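Local coordinates for uncharacterized protein Tm1679 (PDB 3H3E), which binds zinc and is probably a metal-dependent hydrolase of the metallo-beta-lactamase superfamily, with a biological role that is not established, at residues Glu198-Leu210 against Phe224-Thr238. The protein carries 2 engineered substitutions. Sequence-based numbering, arbitrary orientation.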
loop_
_atom_site.group_PDB
_atom_site.type_symbol
_atom_site.label_atom_id
_atom_site.label_comp_id
_atom_site.label_asym_id
_atom_site.label_seq_id
_atom_site.Cartn_x
_atom_site.Cartn_y
_atom_site.Cartn_z
ATOM N N GLU A 198 14.391 14.587 2.809
ATOM C CA GLU A 198 14.709 14.079 1.475
ATOM C C GLU A 198 13.571 14.324 0.506
ATOM O O GLU A 198 12.422 14.434 0.902
ATOM C CB GLU A 198 15.012 12.570 1.503
ATOM C CG GLU A 198 16.458 12.171 1.747
ATOM C CD GLU A 198 16.758 11.896 3.212
ATOM O OE1 GLU A 198 15.802 11.743 4.011
ATOM O OE2 GLU A 198 17.960 11.833 3.565
ATOM N N ARG A 199 13.888 14.390 -0.777
ATOM C CA ARG A 199 12.872 14.613 -1.788
ATOM C C ARG A 199 12.147 13.303 -2.091
ATOM O O ARG A 199 12.720 12.222 -1.964
ATOM C CB ARG A 199 13.503 15.187 -3.059
ATOM C CG ARG A 199 12.512 15.337 -4.201
ATOM C CD ARG A 199 13.181 15.797 -5.476
ATOM N NE ARG A 199 13.183 17.250 -5.582
ATOM C CZ ARG A 199 12.485 17.934 -6.485
ATOM N NH1 ARG A 199 11.734 17.296 -7.376
ATOM N NH2 ARG A 199 12.550 19.258 -6.505
ATOM N N ILE A 200 10.883 13.397 -2.487
ATOM C CA ILE A 200 10.137 12.214 -2.880
ATOM C C ILE A 200 10.360 11.934 -4.374
ATOM O O ILE A 200 9.989 12.733 -5.228
ATOM C CB ILE A 200 8.638 12.368 -2.554
ATOM C CG1 ILE A 200 8.438 12.508 -1.048
ATOM C CG2 ILE A 200 7.849 11.174 -3.049
ATOM C CD1 ILE A 200 7.026 12.861 -0.645
ATOM N N LYS A 201 10.992 10.806 -4.674
ATOM C CA LYS A 201 11.356 10.461 -6.041
ATOM C C LYS A 201 10.215 9.748 -6.758
ATOM O O LYS A 201 9.779 10.193 -7.819
ATOM C CB LYS A 201 12.614 9.578 -6.050
ATOM C CG LYS A 201 12.958 8.955 -7.405
ATOM C CD LYS A 201 14.198 8.057 -7.300
ATOM C CE LYS A 201 14.698 7.551 -8.657
ATOM N NZ LYS A 201 13.826 6.481 -9.225
HETATM N N MSE A 202 9.736 8.648 -6.169
HETATM C CA MSE A 202 8.752 7.767 -6.799
HETATM C C MSE A 202 7.670 7.322 -5.812
HETATM O O MSE A 202 7.950 7.038 -4.648
HETATM C CB MSE A 202 9.460 6.536 -7.372
HETATM C CG MSE A 202 8.560 5.534 -8.071
HETATM SE SE MSE A 202 9.432 4.097 -8.740
HETATM C CE MSE A 202 10.437 4.828 -10.009
ATOM N N VAL A 203 6.431 7.249 -6.283
ATOM C CA VAL A 203 5.340 6.734 -5.460
ATOM C C VAL A 203 4.619 5.601 -6.166
ATOM O O VAL A 203 4.142 5.779 -7.270
ATOM C CB VAL A 203 4.311 7.818 -5.153
ATOM C CG1 VAL A 203 3.279 7.300 -4.183
ATOM C CG2 VAL A 203 4.999 9.046 -4.601
ATOM N N VAL A 204 4.542 4.434 -5.535
ATOM C CA VAL A 204 3.834 3.324 -6.140
ATOM C C VAL A 204 2.795 2.697 -5.220
ATOM O O VAL A 204 3.021 2.561 -4.031
ATOM C CB VAL A 204 4.818 2.274 -6.689
ATOM C CG1 VAL A 204 6.202 2.500 -6.117
ATOM C CG2 VAL A 204 4.308 0.860 -6.408
ATOM N N GLY A 205 1.637 2.346 -5.769
ATOM C CA GLY A 205 0.614 1.673 -4.987
ATOM C C GLY A 205 -0.768 2.195 -5.295
ATOM O O GLY A 205 -0.932 2.975 -6.223
ATOM N N GLY A 206 -1.759 1.774 -4.515
ATOM C CA GLY A 206 -3.135 2.176 -4.756
ATOM C C GLY A 206 -3.521 3.447 -4.029
ATOM O O GLY A 206 -3.147 3.639 -2.875
ATOM N N PHE A 207 -4.275 4.314 -4.703
ATOM C CA PHE A 207 -4.636 5.623 -4.140
ATOM C C PHE A 207 -6.126 5.774 -3.828
ATOM O O PHE A 207 -6.544 6.779 -3.263
ATOM C CB PHE A 207 -4.190 6.789 -5.051
ATOM C CG PHE A 207 -2.731 6.743 -5.459
ATOM C CD1 PHE A 207 -1.789 6.079 -4.687
ATOM C CD2 PHE A 207 -2.308 7.376 -6.606
ATOM C CE1 PHE A 207 -0.463 6.033 -5.077
ATOM C CE2 PHE A 207 -0.986 7.340 -6.985
ATOM C CZ PHE A 207 -0.065 6.670 -6.221
ATOM N N HIS A 208 -6.922 4.788 -4.220
ATOM C CA HIS A 208 -8.346 4.758 -3.905
ATOM C C HIS A 208 -9.099 5.985 -4.380
ATOM O O HIS A 208 -9.716 6.697 -3.587
ATOM C CB HIS A 208 -8.590 4.547 -2.408
ATOM C CG HIS A 208 -9.911 3.906 -2.109
ATOM N ND1 HIS A 208 -10.150 2.562 -2.314
ATOM C CD2 HIS A 208 -11.071 4.427 -1.640
ATOM C CE1 HIS A 208 -11.396 2.281 -1.978
ATOM N NE2 HIS A 208 -11.979 3.396 -1.571
ATOM N N LEU A 209 -9.090 6.205 -5.685
ATOM C CA LEU A 209 -9.679 7.412 -6.228
ATOM C C LEU A 209 -10.925 7.184 -7.071
ATOM O O LEU A 209 -11.380 8.090 -7.765
ATOM C CB LEU A 209 -8.618 8.169 -7.005
ATOM C CG LEU A 209 -7.522 8.630 -6.040
ATOM C CD1 LEU A 209 -6.353 9.239 -6.789
ATOM C CD2 LEU A 209 -8.100 9.606 -5.015
ATOM N N LEU A 210 -11.484 5.979 -6.990
ATOM C CA LEU A 210 -12.682 5.618 -7.747
ATOM C C LEU A 210 -13.940 6.362 -7.303
ATOM O O LEU A 210 -14.839 6.615 -8.107
ATOM C CB LEU A 210 -12.919 4.113 -7.664
ATOM C CG LEU A 210 -12.156 3.302 -8.708
ATOM C CD1 LEU A 210 -12.474 1.822 -8.589
ATOM C CD2 LEU A 210 -12.486 3.810 -10.102
ATOM N N PHE A 224 1.215 16.138 -5.636
ATOM C CA PHE A 224 2.339 15.413 -6.214
ATOM C C PHE A 224 3.282 16.406 -6.893
ATOM O O PHE A 224 4.494 16.376 -6.684
ATOM C CB PHE A 224 1.855 14.381 -7.223
ATOM C CG PHE A 224 1.455 13.051 -6.612
ATOM C CD1 PHE A 224 0.257 12.904 -5.954
ATOM C CD2 PHE A 224 2.273 11.940 -6.739
ATOM C CE1 PHE A 224 -0.111 11.684 -5.418
ATOM C CE2 PHE A 224 1.908 10.711 -6.204
ATOM C CZ PHE A 224 0.717 10.582 -5.545
ATOM N N ASN A 225 2.722 17.305 -7.694
ATOM C CA ASN A 225 3.539 18.300 -8.380
ATOM C C ASN A 225 4.253 19.228 -7.418
ATOM O O ASN A 225 5.464 19.409 -7.504
ATOM C CB ASN A 225 2.688 19.106 -9.356
ATOM C CG ASN A 225 2.308 18.305 -10.578
ATOM O OD1 ASN A 225 2.975 17.325 -10.924
ATOM N ND2 ASN A 225 1.236 18.711 -11.242
ATOM N N GLU A 226 3.488 19.814 -6.505
ATOM C CA GLU A 226 4.023 20.719 -5.499
ATOM C C GLU A 226 5.199 20.110 -4.746
ATOM O O GLU A 226 6.160 20.818 -4.400
ATOM C CB GLU A 226 2.940 21.085 -4.485
ATOM C CG GLU A 226 1.736 21.795 -5.059
ATOM C CD GLU A 226 2.006 23.237 -5.402
ATOM O OE1 GLU A 226 3.101 23.744 -5.065
ATOM O OE2 GLU A 226 1.117 23.868 -6.011
ATOM N N LEU A 227 5.115 18.807 -4.472
ATOM C CA LEU A 227 6.147 18.144 -3.670
ATOM C C LEU A 227 7.302 17.656 -4.525
ATOM O O LEU A 227 8.249 17.075 -4.015
ATOM C CB LEU A 227 5.568 16.995 -2.842
ATOM C CG LEU A 227 4.524 17.317 -1.747
ATOM C CD1 LEU A 227 3.964 16.042 -1.152
ATOM C CD2 LEU A 227 5.080 18.184 -0.628
ATOM N N GLY A 228 7.219 17.901 -5.830
ATOM C CA GLY A 228 8.278 17.528 -6.750
ATOM C C GLY A 228 8.449 16.033 -6.973
ATOM O O GLY A 228 9.556 15.563 -7.241
ATOM N N VAL A 229 7.365 15.273 -6.859
ATOM C CA VAL A 229 7.439 13.847 -7.138
ATOM C C VAL A 229 7.738 13.639 -8.623
ATOM O O VAL A 229 7.134 14.283 -9.481
ATOM C CB VAL A 229 6.146 13.116 -6.741
ATOM C CG1 VAL A 229 6.275 11.641 -7.024
ATOM C CG2 VAL A 229 5.853 13.341 -5.282
ATOM N N GLU A 230 8.671 12.741 -8.920
ATOM C CA GLU A 230 9.150 12.569 -10.284
ATOM C C GLU A 230 8.401 11.482 -11.055
ATOM O O GLU A 230 8.024 11.697 -12.204
ATOM C CB GLU A 230 10.665 12.317 -10.295
ATOM C CG GLU A 230 11.280 12.242 -11.684
ATOM C CD GLU A 230 10.894 13.430 -12.559
ATOM O OE1 GLU A 230 10.984 14.581 -12.073
ATOM O OE2 GLU A 230 10.505 13.213 -13.731
ATOM N N THR A 231 8.176 10.329 -10.423
ATOM C CA THR A 231 7.536 9.188 -11.086
ATOM C C THR A 231 6.415 8.640 -10.230
ATOM O O THR A 231 6.576 8.511 -9.021
ATOM C CB THR A 231 8.518 8.028 -11.286
ATOM O OG1 THR A 231 9.729 8.510 -11.869
ATOM C CG2 THR A 231 7.923 6.945 -12.180
ATOM N N VAL A 232 5.290 8.303 -10.860
ATOM C CA VAL A 232 4.162 7.687 -10.163
ATOM C C VAL A 232 3.692 6.406 -10.856
ATOM O O VAL A 232 3.556 6.354 -12.071
ATOM C CB VAL A 232 2.973 8.667 -9.974
ATOM C CG1 VAL A 232 1.851 8.007 -9.192
ATOM C CG2 VAL A 232 3.435 9.903 -9.232
ATOM N N VAL A 233 3.461 5.374 -10.051
ATOM C CA VAL A 233 3.029 4.067 -10.513
ATOM C C VAL A 233 1.768 3.686 -9.737
ATOM O O VAL A 233 1.844 3.099 -8.650
ATOM C CB VAL A 233 4.130 3.019 -10.240
ATOM C CG1 VAL A 233 3.783 1.676 -10.872
ATOM C CG2 VAL A 233 5.465 3.525 -10.738
ATOM N N PRO A 234 0.598 4.041 -10.280
ATOM C CA PRO A 234 -0.685 3.855 -9.590
ATOM C C PRO A 234 -1.283 2.474 -9.828
ATOM O O PRO A 234 -1.492 2.090 -10.979
ATOM C CB PRO A 234 -1.581 4.930 -10.226
ATOM C CG PRO A 234 -0.706 5.676 -11.222
ATOM C CD PRO A 234 0.433 4.776 -11.540
ATOM N N CYS A 235 -1.573 1.749 -8.754
ATOM C CA CYS A 235 -2.061 0.379 -8.866
ATOM C C CYS A 235 -3.421 0.190 -8.214
ATOM O O CYS A 235 -3.933 1.111 -7.595
ATOM C CB CYS A 235 -1.081 -0.561 -8.178
ATOM S SG CYS A 235 0.621 -0.306 -8.597
ATOM N N HIS A 236 -3.994 -1.008 -8.359
ATOM C CA HIS A 236 -5.041 -1.483 -7.449
ATOM C C HIS A 236 -6.260 -0.556 -7.426
ATOM O O HIS A 236 -6.878 -0.307 -8.468
ATOM C CB HIS A 236 -4.434 -1.656 -6.042
ATOM C CG HIS A 236 -5.313 -2.382 -5.069
ATOM N ND1 HIS A 236 -6.085 -3.467 -5.425
ATOM C CD2 HIS A 236 -5.519 -2.192 -3.741
ATOM C CE1 HIS A 236 -6.745 -3.898 -4.360
ATOM N NE2 HIS A 236 -6.424 -3.141 -3.325
ATOM N N CYS A 237 -6.591 -0.023 -6.251
ATOM C CA CYS A 237 -7.782 0.827 -6.108
ATOM C C CYS A 237 -7.855 2.073 -7.019
ATOM O O CYS A 237 -8.944 2.537 -7.347
ATOM C CB CYS A 237 -8.107 1.195 -4.630
ATOM S SG CYS A 237 -6.873 0.981 -3.273
ATOM N N THR A 238 -6.709 2.580 -7.452
ATOM C CA THR A 238 -6.621 3.927 -8.020
ATOM C C THR A 238 -7.745 4.352 -8.980
ATOM O O THR A 238 -8.463 5.302 -8.701
ATOM C CB THR A 238 -5.241 4.187 -8.631
ATOM O OG1 THR A 238 -4.229 3.867 -7.666
ATOM C CG2 THR A 238 -5.114 5.647 -9.019
HETATM O O HOH W 1 9.386 15.990 -1.768
#
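Strands 200-204 and 231-235 are the parallel neighbours of a beta-alpha-beta unit, and V203 pairs with V232 at its middle. V203 N donates to T231 O at 3.0 Å. V203 O accepts V233 N nearly linearly (171°). K201 O takes two donors, T231 N in its carbonyl plane and E230 N tilted from it. At the start of the pair a water joins I200 N to L227 O, beside G228, whose positive phi belongs to the Schellman motif that ends the helix. Helix 214-226 makes the crossover, and its last turn lays F224 against the sheet. There V203 CG2 sits 3.9 Å from F224 CE2 and also touches V229 CG1. F207 approaches F224 from the opposite direction, with the ring planes at 43°. V232 CG1 lies at the edge of the F207 ring, 3.7 Å from CE2. Helices 185-193 and 240-249 add I185 and F246 to this core. M202 and T231 run side by side on the other face, the selenomethionine bending at chi3 (-66°) to set CE 3.9 Å from T231 CG2. Further along, T238 OG1 accepts F207 N at 3.0 Å and donates to C235 O, bracing the type II' turn 235-238. Near the zinc site of this metallo-beta-lactamase fold, C237 CB meets the H208 ring at its edge, though C237 is poorly ordered and the contact approximate. C237 is disulfide-bonded to C180, and H208 packs on the zinc ligand H182.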